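Side-chain contacts in dihydroorotase (Agrobacterium tumefaciens, PDB 2OGJ), which catalyses the hydrolytic deacetylation of acetyl-(R)-mandelate in vitro, as a zinc-dependent esterase of the amidohydrolase superfamily: residues E243-F248 against I279-L284; T306-L311 against E319-A324; N234-S239 against D363-V368; V219-G224 against F248-R253. One frame throughout, in Å; residues are numbered along the deposited sequence.

Contact 1 (E243-F248 against I279-L284); sequences EDEDLF and IARGLL
One face of the Phe-248 ring carries the guanidinium of Arg-281, and that group in turn has the CE2 side of the ring over one of its own faces. Arg-281 CZ lies 3.8 Å from the centroid of the Phe-248 ring. It sits 25° off the ring normal, so this is a cation-pi contact over the face, shifted toward the rim. The two planes are tilted rather than stacked flat. Arg-281 CB and CD pass near Phe-248 CZ, so the aliphatic part of the arginine follows the ring before the charged end reaches CD2 and CE2. The Arg-281 chain bends at chi2 and chi3 to do this.

Beyond the ring, the arginine finds an anion. Glu-245 OE1 forms a salt bridge with Arg-281 NH2 at 2.6 Å. The carboxylate and guanidinium planes are 27° apart. The guanidinium is thus held by both a charge and a ring. Leu-283 adds an apolar contact, with CD2 at 4.1 Å from Phe-248 CE1. Phe-248 also packs on Ile-241 and Met-242.

The start of helix 245-253 and the end of helix 272-280 each carry a capping motif. Asp-244 is the N-cap, and its OD1 accepts from Leu-247 N at 3.2 Å. Its OD2 pairs with Lys-196 of the second subunit. Gly-282 has positive phi and is the C-prime residue of a Schellman motif; one of its two bonds is Gly-282 N to Ile-279 O, at 3.0 Å. The contact therefore joins these two successive outer helices of the TIM barrel.

Contact 2 (T306-L311 against E319-A324); sequences TTMSKL and ENVVEA
Val-321 has CG1 anti to its own backbone N (chi1 173°), which carries that methyl to Met-308. Its CG2 then lies beside the backbone N and faces Leu-311. Met-308, a selenomethionine in this crystal, has CG anti to its carbonyl carbon (chi1 -63°), which leaves CB and CG lying against Val-321 CG1.

This is packing between two consecutive helices of the TIM-barrel fold, 304-313 and 318-323, joined by a short link. The contact is buried and apolar. Val-321 is the one residue of 319-324 that reaches the other helix closely, and its side chain is directed toward that helix. It meets two residues one helical turn apart, Met-308 and Leu-311. The Leu-311 side chain starts toward Val-321, but its end turns off and packs on Ile-279 of helix 272-280.

Met-308 and Val-321 both also rest on Phe-375 of strand 368-382. The loop residue Ile-288 touches Val-321 as well. Leu-311 lies about 12 Å from the zinc ligand His-231, side chain to side chain, so the contact is not part of the metal site.

Val-321 CG2 is 4.3 Å from Leu-311 CB. Val-321 CG1 is 3.6 Å from Met-308 CB and 3.7 Å from Met-308 O.

Contact 3 (N234-S239 against D363-V368); sequences NGKSGS and DSNGDV
Gly-235 and Asn-365 come together where the type I beta turn from Asp-363 to Gly-366 faces the loop 234-239, with their CA atoms 7.0 Å apart. Gly-235 has no side chain, so the amide of Asn-365 can lie close over its backbone. Asn-365 ND2 donates to Gly-235 O at 3.3 Å. The donor stands above the carbonyl plane, 42° out of it.

The other end of the same amide meets a lysine. Lys-236 NZ donates to Asn-365 OD1 at 3.2 Å. The Lys-236 chain bends at chi2 (-59°) and is extended from there on, so its end comes closer to the turn than its start. The Lys-236 and Asn-365 side chains run antiparallel, side by side. The amide is therefore gripped at both its nitrogen and its oxygen, which should fix its rotation. Lys-236 NZ also makes a weak bond to Ser-364 O. A water bridges the same pair, accepting from Lys-236 NZ at 2.8 Å and donating to Ser-364 O at 2.7 Å.

The turn belongs to a beta hairpin that connects the long antiparallel strands 348-362 and 368-382. Asp-363 N bonds to Asp-367 O at the base of the turn. Asp-363 OD2 accepts from Asn-365 N at 2.8 Å, an Asx turn that ties down this backbone N. Ser-364 lies about 8 Å from His-231, side chain to side chain, and about 10 Å from a zinc ion.

On the loop side, Lys-236 O accepts from both Ser-239 N and Ser-239 OG. Both reach it from the same face of its plane.

Contact 4 (V219-G224 against F248-R253); sequences VLEILG and FNLAER
Leu-220 and Ala-251 form the close-packed part of this contact, and Glu-221 with Leu-250 forms its outer side. Leu-220 points at the other helix and lays CD2 against the backbone there, 3.8 Å from Ala-251 CA. The same methyl is 4.0 Å from Ala-251 CB. The small Ala-251 is consistent with the close approach of the helices, with the CA atoms of Leu-220 and Ala-251 7.0 Å apart. Leu-220 CB also touches Leu-250 CD2, at 4.1 Å. All three of these residues are buried. Leu-220 also touches Val-229 of strand 228-230 and the loop residue Cys-254.

Toward solvent the packing changes character. Leu-250 keeps CG on the side away from its backbone N (chi1 -178°), a torsion that aims CD2 at Glu-221 OE2. The exposed Glu-221 bends at chi2, and its chain runs roughly perpendicular to the leucine. This is a contact of a charged group with a methyl, not a polar bond. Arg-253 is nearby and lays one face of its guanidinium over Leu-250 CD1. Its NH1 is still 5.4 Å from Glu-221 OE2, too far for a direct contact, though the opposite charges probably attract.

The contact joins helix 216-222 to helix 245-253. The first helix runs between strands 206-209 and 228-230 in a beta-alpha-beta crossover, and the second connects 228-230 to 260-262. Outer helices that follow successive parallel strands pack side by side in this way in the TIM barrel.

How the contacts relate
Contact 4 and contact 1 share helix 245-253 and its residue Phe-248, and their centres are 11 Å apart. Together they tie three successive outer helices, 216-222, 245-253 and 272-280, side by side. Contact 2 carries the series on to helices 304-313 and 318-323, touching contact 1 through Ile-279 and Leu-311. Contact 3 spans the longest stretch of chain, and contacts 1 and 2 lie wholly within that span. Contact 4 alternates along the chain with both contact 1 and contact 3. Contact 3 meets contact 1 through Glu-243 and Gly-238, and both reach the second subunit. Contact 3 lies nearest the zinc site; the others pack the barrel's outer layer.

Contact 1 (E243-F248 against I279-L284)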
loop_
_atom_site.group_PDB
_atom_site.type_symbol
_atom_site.label_atom_id
_atom_site.label_comp_id
_atom_site.label_asym_id
_atom_site.label_seq_id
_atom_site.Cartn_x
_atom_site.Cartn_y
_atom_site.Cartn_z
ATOM N N GLU A 243 9.348 32.614 2.802
ATOM C CA GLU A 243 10.384 31.893 3.544
ATOM C C GLU A 243 11.509 31.386 2.624
ATOM O O GLU A 243 12.581 30.990 3.083
ATOM C CB GLU A 243 9.759 30.706 4.281
ATOM C CG GLU A 243 8.740 29.959 3.433
ATOM C CD GLU A 243 8.446 28.553 3.916
ATOM O OE1 GLU A 243 8.409 28.324 5.148
ATOM O OE2 GLU A 243 8.233 27.678 3.046
ATOM N N ASP A 244 11.252 31.406 1.322
ATOM C CA ASP A 244 12.215 30.935 0.331
ATOM C C ASP A 244 12.331 31.927 -0.821
ATOM O O ASP A 244 11.454 31.984 -1.685
ATOM C CB ASP A 244 11.760 29.580 -0.216
ATOM C CG ASP A 244 12.795 28.919 -1.110
ATOM O OD1 ASP A 244 13.616 29.630 -1.730
ATOM O OD2 ASP A 244 12.771 27.670 -1.200
ATOM N N GLU A 245 13.413 32.701 -0.835
ATOM C CA GLU A 245 13.624 33.682 -1.899
ATOM C C GLU A 245 13.641 33.044 -3.282
ATOM O O GLU A 245 13.310 33.693 -4.268
ATOM C CB GLU A 245 14.934 34.450 -1.674
ATOM C CG GLU A 245 14.825 35.576 -0.660
ATOM C CD GLU A 245 14.116 36.797 -1.220
ATOM O OE1 GLU A 245 13.754 37.683 -0.418
ATOM O OE2 GLU A 245 13.928 36.879 -2.459
ATOM N N ASP A 246 14.042 31.777 -3.355
ATOM C CA ASP A 246 14.078 31.063 -4.632
ATOM C C ASP A 246 12.649 30.871 -5.102
ATOM O O ASP A 246 12.347 31.059 -6.290
ATOM C CB ASP A 246 14.744 29.699 -4.471
ATOM C CG ASP A 246 16.216 29.809 -4.180
ATOM O OD1 ASP A 246 16.808 28.822 -3.698
ATOM O OD2 ASP A 246 16.780 30.890 -4.443
ATOM N N LEU A 247 11.779 30.496 -4.159
ATOM C CA LEU A 247 10.367 30.284 -4.445
ATOM C C LEU A 247 9.742 31.606 -4.862
ATOM O O LEU A 247 9.016 31.677 -5.861
ATOM C CB LEU A 247 9.631 29.761 -3.207
ATOM C CG LEU A 247 8.297 29.019 -3.408
ATOM C CD1 LEU A 247 7.331 29.480 -2.368
ATOM C CD2 LEU A 247 7.704 29.257 -4.789
ATOM N N PHE A 248 10.026 32.654 -4.087
ATOM C CA PHE A 248 9.474 33.965 -4.386
ATOM C C PHE A 248 9.865 34.399 -5.779
ATOM O O PHE A 248 9.034 34.900 -6.531
ATOM C CB PHE A 248 9.945 35.034 -3.404
ATOM C CG PHE A 248 9.288 36.369 -3.628
ATOM C CD1 PHE A 248 8.063 36.670 -3.027
ATOM C CD2 PHE A 248 9.856 37.298 -4.493
ATOM C CE1 PHE A 248 7.412 37.874 -3.291
ATOM C CE2 PHE A 248 9.220 38.496 -4.764
ATOM C CZ PHE A 248 7.989 38.787 -4.159
ATOM N N ILE A 279 3.022 42.353 -2.069
ATOM C CA ILE A 279 2.550 43.572 -2.717
ATOM C C ILE A 279 3.574 44.708 -2.690
ATOM O O ILE A 279 3.666 45.490 -3.642
ATOM C CB ILE A 279 1.199 44.020 -2.104
ATOM C CG1 ILE A 279 0.142 42.952 -2.401
ATOM C CG2 ILE A 279 0.746 45.355 -2.695
ATOM C CD1 ILE A 279 -1.126 43.050 -1.554
ATOM N N ALA A 280 4.351 44.795 -1.617
ATOM C CA ALA A 280 5.380 45.835 -1.538
ATOM C C ALA A 280 6.469 45.603 -2.599
ATOM O O ALA A 280 7.148 46.537 -3.020
ATOM C CB ALA A 280 6.004 45.857 -0.145
ATOM N N ARG A 281 6.629 44.350 -3.022
ATOM C CA ARG A 281 7.622 44.008 -4.038
ATOM C C ARG A 281 6.992 43.953 -5.424
ATOM O O ARG A 281 7.601 43.428 -6.365
ATOM C CB ARG A 281 8.276 42.654 -3.744
ATOM C CG ARG A 281 9.147 42.597 -2.490
ATOM C CD ARG A 281 10.427 41.825 -2.809
ATOM N NE ARG A 281 10.676 40.682 -1.932
ATOM C CZ ARG A 281 11.408 39.627 -2.289
ATOM N NH1 ARG A 281 11.952 39.576 -3.502
ATOM N NH2 ARG A 281 11.601 38.623 -1.438
ATOM N N GLY A 282 5.775 44.479 -5.540
ATOM C CA GLY A 282 5.090 44.499 -6.819
ATOM C C GLY A 282 4.345 43.231 -7.209
ATOM O O GLY A 282 3.781 43.173 -8.307
ATOM N N LEU A 283 4.382 42.134 -6.337
ATOM C CA LEU A 283 3.639 40.929 -6.708
ATOM C C LEU A 283 2.212 40.957 -6.179
ATOM O O LEU A 283 1.960 40.813 -4.974
ATOM C CB LEU A 283 4.341 39.655 -6.215
ATOM C CG LEU A 283 3.750 38.330 -6.739
ATOM C CD1 LEU A 283 3.673 38.354 -8.269
ATOM C CD2 LEU A 283 4.606 37.149 -6.250
ATOM N N LEU A 284 1.279 41.165 -7.098
ATOM C CA LEU A 284 -0.134 41.207 -6.761
ATOM C C LEU A 284 -0.824 39.896 -7.105
ATOM O O LEU A 284 -0.370 39.138 -7.978
ATOM C CB LEU A 284 -0.824 42.327 -7.537
ATOM C CG LEU A 284 -0.991 43.664 -6.836
ATOM C CD1 LEU A 284 0.335 44.131 -6.266
ATOM C CD2 LEU A 284 -1.556 44.644 -7.828
#

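Contact 2 (T306-L311 against E319-A324)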
loop_
_atom_site.group_PDB
_atom_site.type_symbol
_atom_site.label_atom_id
_atom_site.label_comp_id
_atom_site.label_asym_id
_atom_site.label_seq_id
_atom_site.Cartn_x
_atom_site.Cartn_y
_atom_site.Cartn_z
ATOM N N THR A 306 -15.040 40.865 2.701
ATOM C CA THR A 306 -14.040 40.961 3.756
ATOM C C THR A 306 -12.652 40.616 3.197
ATOM O O THR A 306 -11.648 41.223 3.576
ATOM C CB THR A 306 -14.363 39.998 4.933
ATOM O OG1 THR A 306 -15.658 40.293 5.467
ATOM C CG2 THR A 306 -13.314 40.132 6.042
ATOM N N THR A 307 -12.611 39.639 2.294
ATOM C CA THR A 307 -11.364 39.197 1.691
ATOM C C THR A 307 -10.819 40.320 0.818
ATOM O O THR A 307 -9.595 40.534 0.763
ATOM C CB THR A 307 -11.594 37.894 0.846
ATOM O OG1 THR A 307 -12.031 36.839 1.711
ATOM C CG2 THR A 307 -10.316 37.443 0.122
HETATM N N MSE A 308 -11.716 41.037 0.132
HETATM C CA MSE A 308 -11.299 42.155 -0.717
HETATM C C MSE A 308 -10.743 43.258 0.194
HETATM O O MSE A 308 -9.808 43.952 -0.170
HETATM C CB MSE A 308 -12.482 42.697 -1.522
HETATM C CG MSE A 308 -13.106 41.708 -2.506
HETATM SE SE MSE A 308 -14.760 42.176 -3.131
HETATM C CE MSE A 308 -14.354 43.482 -4.160
ATOM N N SER A 309 -11.314 43.383 1.390
ATOM C CA SER A 309 -10.892 44.386 2.366
ATOM C C SER A 309 -9.508 44.123 2.963
ATOM O O SER A 309 -8.804 45.072 3.314
ATOM C CB SER A 309 -11.917 44.495 3.503
ATOM O OG SER A 309 -13.192 44.860 3.009
ATOM N N LYS A 310 -9.127 42.850 3.092
ATOM C CA LYS A 310 -7.814 42.482 3.639
ATOM C C LYS A 310 -6.711 42.806 2.631
ATOM O O LYS A 310 -5.625 43.266 3.007
ATOM C CB LYS A 310 -7.768 40.989 3.997
ATOM C CG LYS A 310 -8.726 40.583 5.120
ATOM C CD LYS A 310 -8.607 39.102 5.435
ATOM C CE LYS A 310 -9.542 38.700 6.553
ATOM N NZ LYS A 310 -9.651 37.217 6.663
ATOM N N LEU A 311 -6.991 42.570 1.350
ATOM C CA LEU A 311 -6.020 42.858 0.305
ATOM C C LEU A 311 -5.859 44.360 0.177
ATOM O O LEU A 311 -4.754 44.863 0.010
ATOM C CB LEU A 311 -6.464 42.257 -1.029
ATOM C CG LEU A 311 -5.987 40.839 -1.359
ATOM C CD1 LEU A 311 -4.468 40.782 -1.227
ATOM C CD2 LEU A 311 -6.662 39.815 -0.443
ATOM N N GLU A 319 -8.660 49.917 -7.506
ATOM C CA GLU A 319 -8.979 49.458 -8.849
ATOM C C GLU A 319 -8.515 48.041 -9.154
ATOM O O GLU A 319 -9.136 47.342 -9.950
ATOM C CB GLU A 319 -8.390 50.426 -9.874
ATOM C CG GLU A 319 -9.257 51.641 -10.116
ATOM C CD GLU A 319 -10.302 51.412 -11.202
ATOM O OE1 GLU A 319 -10.458 50.254 -11.663
ATOM O OE2 GLU A 319 -10.973 52.398 -11.595
ATOM N N ASN A 320 -7.437 47.600 -8.515
ATOM C CA ASN A 320 -6.911 46.279 -8.780
ATOM C C ASN A 320 -7.675 45.230 -7.999
ATOM O O ASN A 320 -7.802 44.100 -8.472
ATOM C CB ASN A 320 -5.408 46.255 -8.523
ATOM C CG ASN A 320 -4.678 47.229 -9.428
ATOM O OD1 ASN A 320 -4.998 47.350 -10.613
ATOM N ND2 ASN A 320 -3.696 47.930 -8.876
ATOM N N VAL A 321 -8.185 45.556 -6.828
ATOM C CA VAL A 321 -8.938 44.585 -6.037
ATOM C C VAL A 321 -10.258 44.276 -6.752
ATOM O O VAL A 321 -10.677 43.117 -6.821
ATOM C CB VAL A 321 -9.236 45.110 -4.588
ATOM C CG1 VAL A 321 -10.163 44.151 -3.873
ATOM C CG2 VAL A 321 -7.936 45.263 -3.783
ATOM N N VAL A 322 -10.903 45.313 -7.283
ATOM C CA VAL A 322 -12.174 45.168 -8.001
ATOM C C VAL A 322 -11.944 44.303 -9.235
ATOM O O VAL A 322 -12.768 43.471 -9.601
ATOM C CB VAL A 322 -12.738 46.559 -8.479
ATOM C CG1 VAL A 322 -14.005 46.362 -9.324
ATOM C CG2 VAL A 322 -13.029 47.454 -7.284
ATOM N N GLU A 323 -10.808 44.510 -9.875
ATOM C CA GLU A 323 -10.466 43.761 -11.069
ATOM C C GLU A 323 -10.141 42.298 -10.754
ATOM O O GLU A 323 -10.442 41.403 -11.547
ATOM C CB GLU A 323 -9.279 44.436 -11.737
ATOM C CG GLU A 323 -8.570 43.576 -12.733
ATOM C CD GLU A 323 -7.408 44.293 -13.365
ATOM O OE1 GLU A 323 -7.663 45.286 -14.085
ATOM O OE2 GLU A 323 -6.250 43.876 -13.130
ATOM N N ALA A 324 -9.526 42.068 -9.594
ATOM C CA ALA A 324 -9.153 40.725 -9.153
ATOM C C ALA A 324 -10.371 40.010 -8.577
ATOM O O ALA A 324 -10.256 39.039 -7.832
ATOM C CB ALA A 324 -8.076 40.822 -8.105
#

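Contact 3 (N234-S239 against D363-V368)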
loop_
_atom_site.group_PDB
_atom_site.type_symbol
_atom_site.label_atom_id
_atom_site.label_comp_id
_atom_site.label_asym_id
_atom_site.label_seq_id
_atom_site.Cartn_x
_atom_site.Cartn_y
_atom_site.Cartn_z
ATOM N N ASN A 234 -0.219 31.908 1.088
ATOM C CA ASN A 234 -0.353 31.238 2.364
ATOM C C ASN A 234 0.924 31.517 3.121
ATOM O O ASN A 234 1.984 31.700 2.528
ATOM C CB ASN A 234 -0.529 29.726 2.191
ATOM C CG ASN A 234 0.767 29.026 1.826
ATOM O OD1 ASN A 234 1.125 28.930 0.653
ATOM N ND2 ASN A 234 1.486 28.549 2.839
ATOM N N GLY A 235 0.810 31.558 4.439
ATOM C CA GLY A 235 1.959 31.812 5.287
ATOM C C GLY A 235 2.303 30.602 6.137
ATOM O O GLY A 235 2.564 30.719 7.337
ATOM N N LYS A 236 2.283 29.429 5.516
ATOM C CA LYS A 236 2.615 28.202 6.222
ATOM C C LYS A 236 4.028 27.705 5.866
ATOM O O LYS A 236 4.456 27.784 4.704
ATOM C CB LYS A 236 1.586 27.125 5.893
ATOM C CG LYS A 236 0.181 27.470 6.328
ATOM C CD LYS A 236 0.069 27.710 7.829
ATOM C CE LYS A 236 -1.380 27.947 8.249
ATOM N NZ LYS A 236 -1.527 28.200 9.704
ATOM N N SER A 237 4.738 27.193 6.875
ATOM C CA SER A 237 6.091 26.669 6.703
ATOM C C SER A 237 6.141 25.572 5.635
ATOM O O SER A 237 5.420 24.580 5.721
ATOM C CB SER A 237 6.614 26.097 8.032
ATOM O OG SER A 237 6.775 27.086 9.044
ATOM N N GLY A 238 6.997 25.752 4.638
ATOM C CA GLY A 238 7.110 24.760 3.589
ATOM C C GLY A 238 6.269 25.078 2.367
ATOM O O GLY A 238 6.290 24.345 1.370
ATOM N N SER A 239 5.526 26.181 2.426
ATOM C CA SER A 239 4.672 26.563 1.300
ATOM C C SER A 239 4.622 28.067 1.075
ATOM O O SER A 239 4.167 28.524 0.040
ATOM C CB SER A 239 3.249 26.003 1.501
ATOM O OG SER A 239 2.887 25.937 2.881
ATOM N N ASP A 363 -6.511 36.515 9.712
ATOM C CA ASP A 363 -6.133 35.648 8.590
ATOM C C ASP A 363 -6.009 34.180 8.984
ATOM O O ASP A 363 -6.343 33.780 10.107
ATOM C CB ASP A 363 -4.807 36.130 7.967
ATOM C CG ASP A 363 -3.617 36.045 8.941
ATOM O OD1 ASP A 363 -2.522 36.565 8.623
ATOM O OD2 ASP A 363 -3.765 35.454 10.027
ATOM N N SER A 364 -5.506 33.382 8.052
ATOM C CA SER A 364 -5.328 31.956 8.271
ATOM C C SER A 364 -4.173 31.660 9.222
ATOM O O SER A 364 -3.869 30.497 9.504
ATOM C CB SER A 364 -5.094 31.260 6.937
ATOM O OG SER A 364 -6.142 31.555 6.036
ATOM N N ASN A 365 -3.528 32.718 9.708
ATOM C CA ASN A 365 -2.415 32.568 10.647
ATOM C C ASN A 365 -2.709 33.112 12.033
ATOM O O ASN A 365 -1.800 33.301 12.844
ATOM C CB ASN A 365 -1.145 33.226 10.099
ATOM C CG ASN A 365 -0.392 32.311 9.167
ATOM O OD1 ASN A 365 -0.344 31.104 9.390
ATOM N ND2 ASN A 365 0.208 32.874 8.125
ATOM N N GLY A 366 -3.982 33.358 12.309
ATOM C CA GLY A 366 -4.350 33.872 13.613
ATOM C C GLY A 366 -3.977 35.331 13.784
ATOM O O GLY A 366 -4.408 35.966 14.745
ATOM N N ASP A 367 -3.170 35.861 12.867
ATOM C CA ASP A 367 -2.765 37.264 12.913
ATOM C C ASP A 367 -3.986 38.145 12.720
ATOM O O ASP A 367 -4.763 37.948 11.787
ATOM C CB ASP A 367 -1.744 37.563 11.818
ATOM C CG ASP A 367 -0.325 37.588 12.335
ATOM O OD1 ASP A 367 0.023 38.563 13.039
ATOM O OD2 ASP A 367 0.434 36.637 12.047
ATOM N N VAL A 368 -4.154 39.117 13.604
ATOM C CA VAL A 368 -5.293 40.010 13.514
ATOM C C VAL A 368 -4.907 41.393 13.021
ATOM O O VAL A 368 -3.924 41.967 13.476
ATOM C CB VAL A 368 -5.985 40.145 14.881
ATOM C CG1 VAL A 368 -6.958 41.306 14.862
ATOM C CG2 VAL A 368 -6.730 38.869 15.208
HETATM O O HOH W 1 -4.278 27.880 9.953
#

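Contact 4 (V219-G224 against F248-R253)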
loop_
_atom_site.group_PDB
_atom_site.type_symbol
_atom_site.label_atom_id
_atom_site.label_comp_id
_atom_site.label_asym_id
_atom_site.label_seq_id
_atom_site.Cartn_x
_atom_site.Cartn_y
_atom_site.Cartn_z
ATOM N N VAL A 219 5.197 22.602 -8.517
ATOM C CA VAL A 219 3.943 22.895 -9.196
ATOM C C VAL A 219 4.089 24.060 -10.171
ATOM O O VAL A 219 3.649 23.969 -11.315
ATOM C CB VAL A 219 2.830 23.219 -8.194
ATOM C CG1 VAL A 219 1.530 23.492 -8.941
ATOM C CG2 VAL A 219 2.665 22.073 -7.221
ATOM N N LEU A 220 4.680 25.162 -9.718
ATOM C CA LEU A 220 4.909 26.318 -10.585
ATOM C C LEU A 220 5.708 25.927 -11.852
ATOM O O LEU A 220 5.528 26.506 -12.931
ATOM C CB LEU A 220 5.667 27.394 -9.801
ATOM C CG LEU A 220 4.897 28.536 -9.116
ATOM C CD1 LEU A 220 3.559 28.056 -8.571
ATOM C CD2 LEU A 220 5.766 29.119 -8.007
ATOM N N GLU A 221 6.596 24.943 -11.703
ATOM C CA GLU A 221 7.419 24.458 -12.816
ATOM C C GLU A 221 6.551 23.790 -13.886
ATOM O O GLU A 221 6.668 24.103 -15.066
ATOM C CB GLU A 221 8.460 23.439 -12.323
ATOM C CG GLU A 221 9.440 23.924 -11.243
ATOM C CD GLU A 221 10.563 24.814 -11.779
ATOM O OE1 GLU A 221 10.858 24.728 -12.993
ATOM O OE2 GLU A 221 11.162 25.584 -10.982
ATOM N N ILE A 222 5.684 22.868 -13.470
ATOM C CA ILE A 222 4.809 22.156 -14.399
ATOM C C ILE A 222 3.647 22.989 -14.969
ATOM O O ILE A 222 3.148 22.701 -16.053
ATOM C CB ILE A 222 4.278 20.834 -13.745
ATOM C CG1 ILE A 222 3.005 20.366 -14.433
ATOM C CG2 ILE A 222 4.061 21.021 -12.282
ATOM C CD1 ILE A 222 3.266 19.667 -15.744
ATOM N N LEU A 223 3.227 24.029 -14.264
ATOM C CA LEU A 223 2.134 24.870 -14.744
ATOM C C LEU A 223 2.528 25.719 -15.948
ATOM O O LEU A 223 3.696 25.796 -16.312
ATOM C CB LEU A 223 1.645 25.783 -13.620
ATOM C CG LEU A 223 0.462 25.316 -12.772
ATOM C CD1 LEU A 223 0.637 23.885 -12.298
ATOM C CD2 LEU A 223 0.328 26.259 -11.604
ATOM N N GLY A 224 1.544 26.374 -16.552
ATOM C CA GLY A 224 1.782 27.204 -17.725
ATOM C C GLY A 224 0.704 28.277 -17.854
ATOM O O GLY A 224 -0.194 28.351 -17.022
ATOM N N PHE A 248 10.026 32.654 -4.087
ATOM C CA PHE A 248 9.474 33.965 -4.386
ATOM C C PHE A 248 9.865 34.399 -5.779
ATOM O O PHE A 248 9.034 34.900 -6.531
ATOM C CB PHE A 248 9.945 35.034 -3.404
ATOM C CG PHE A 248 9.288 36.369 -3.628
ATOM C CD1 PHE A 248 8.063 36.670 -3.027
ATOM C CD2 PHE A 248 9.856 37.298 -4.493
ATOM C CE1 PHE A 248 7.412 37.874 -3.291
ATOM C CE2 PHE A 248 9.220 38.496 -4.764
ATOM C CZ PHE A 248 7.989 38.787 -4.159
ATOM N N ASN A 249 11.130 34.206 -6.136
ATOM C CA ASN A 249 11.619 34.596 -7.440
ATOM C C ASN A 249 10.928 33.804 -8.531
ATOM O O ASN A 249 10.666 34.324 -9.624
ATOM C CB ASN A 249 13.140 34.487 -7.481
ATOM C CG ASN A 249 13.785 35.402 -6.457
ATOM O OD1 ASN A 249 13.352 36.542 -6.270
ATOM N ND2 ASN A 249 14.821 34.911 -5.790
ATOM N N LEU A 250 10.620 32.546 -8.254
ATOM C CA LEU A 250 9.958 31.725 -9.252
ATOM C C LEU A 250 8.488 32.140 -9.405
ATOM O O LEU A 250 7.984 32.233 -10.515
ATOM C CB LEU A 250 10.072 30.238 -8.881
ATOM C CG LEU A 250 9.461 29.263 -9.891
ATOM C CD1 LEU A 250 10.050 29.505 -11.255
ATOM C CD2 LEU A 250 9.703 27.836 -9.457
ATOM N N ALA A 251 7.812 32.406 -8.293
ATOM C CA ALA A 251 6.407 32.815 -8.330
ATOM C C ALA A 251 6.254 34.109 -9.126
ATOM O O ALA A 251 5.339 34.257 -9.942
ATOM C CB ALA A 251 5.891 33.012 -6.917
ATOM N N GLU A 252 7.163 35.045 -8.874
ATOM C CA GLU A 252 7.166 36.332 -9.557
ATOM C C GLU A 252 7.454 36.165 -11.058
ATOM O O GLU A 252 6.915 36.888 -11.887
ATOM C CB GLU A 252 8.212 37.235 -8.903
ATOM C CG GLU A 252 8.438 38.590 -9.561
ATOM C CD GLU A 252 9.536 39.371 -8.849
ATOM O OE1 GLU A 252 10.679 38.865 -8.791
ATOM O OE2 GLU A 252 9.261 40.481 -8.333
ATOM N N ARG A 253 8.299 35.203 -11.397
ATOM C CA ARG A 253 8.645 34.955 -12.783
ATOM C C ARG A 253 7.472 34.282 -13.484
ATOM O O ARG A 253 7.019 34.746 -14.534
ATOM C CB ARG A 253 9.872 34.057 -12.833
ATOM C CG ARG A 253 10.396 33.746 -14.212
ATOM C CD ARG A 253 11.272 32.537 -14.112
ATOM N NE ARG A 253 12.090 32.579 -12.905
ATOM C CZ ARG A 253 12.756 31.544 -12.402
ATOM N NH1 ARG A 253 12.713 30.348 -13.000
ATOM N NH2 ARG A 253 13.453 31.720 -11.289
#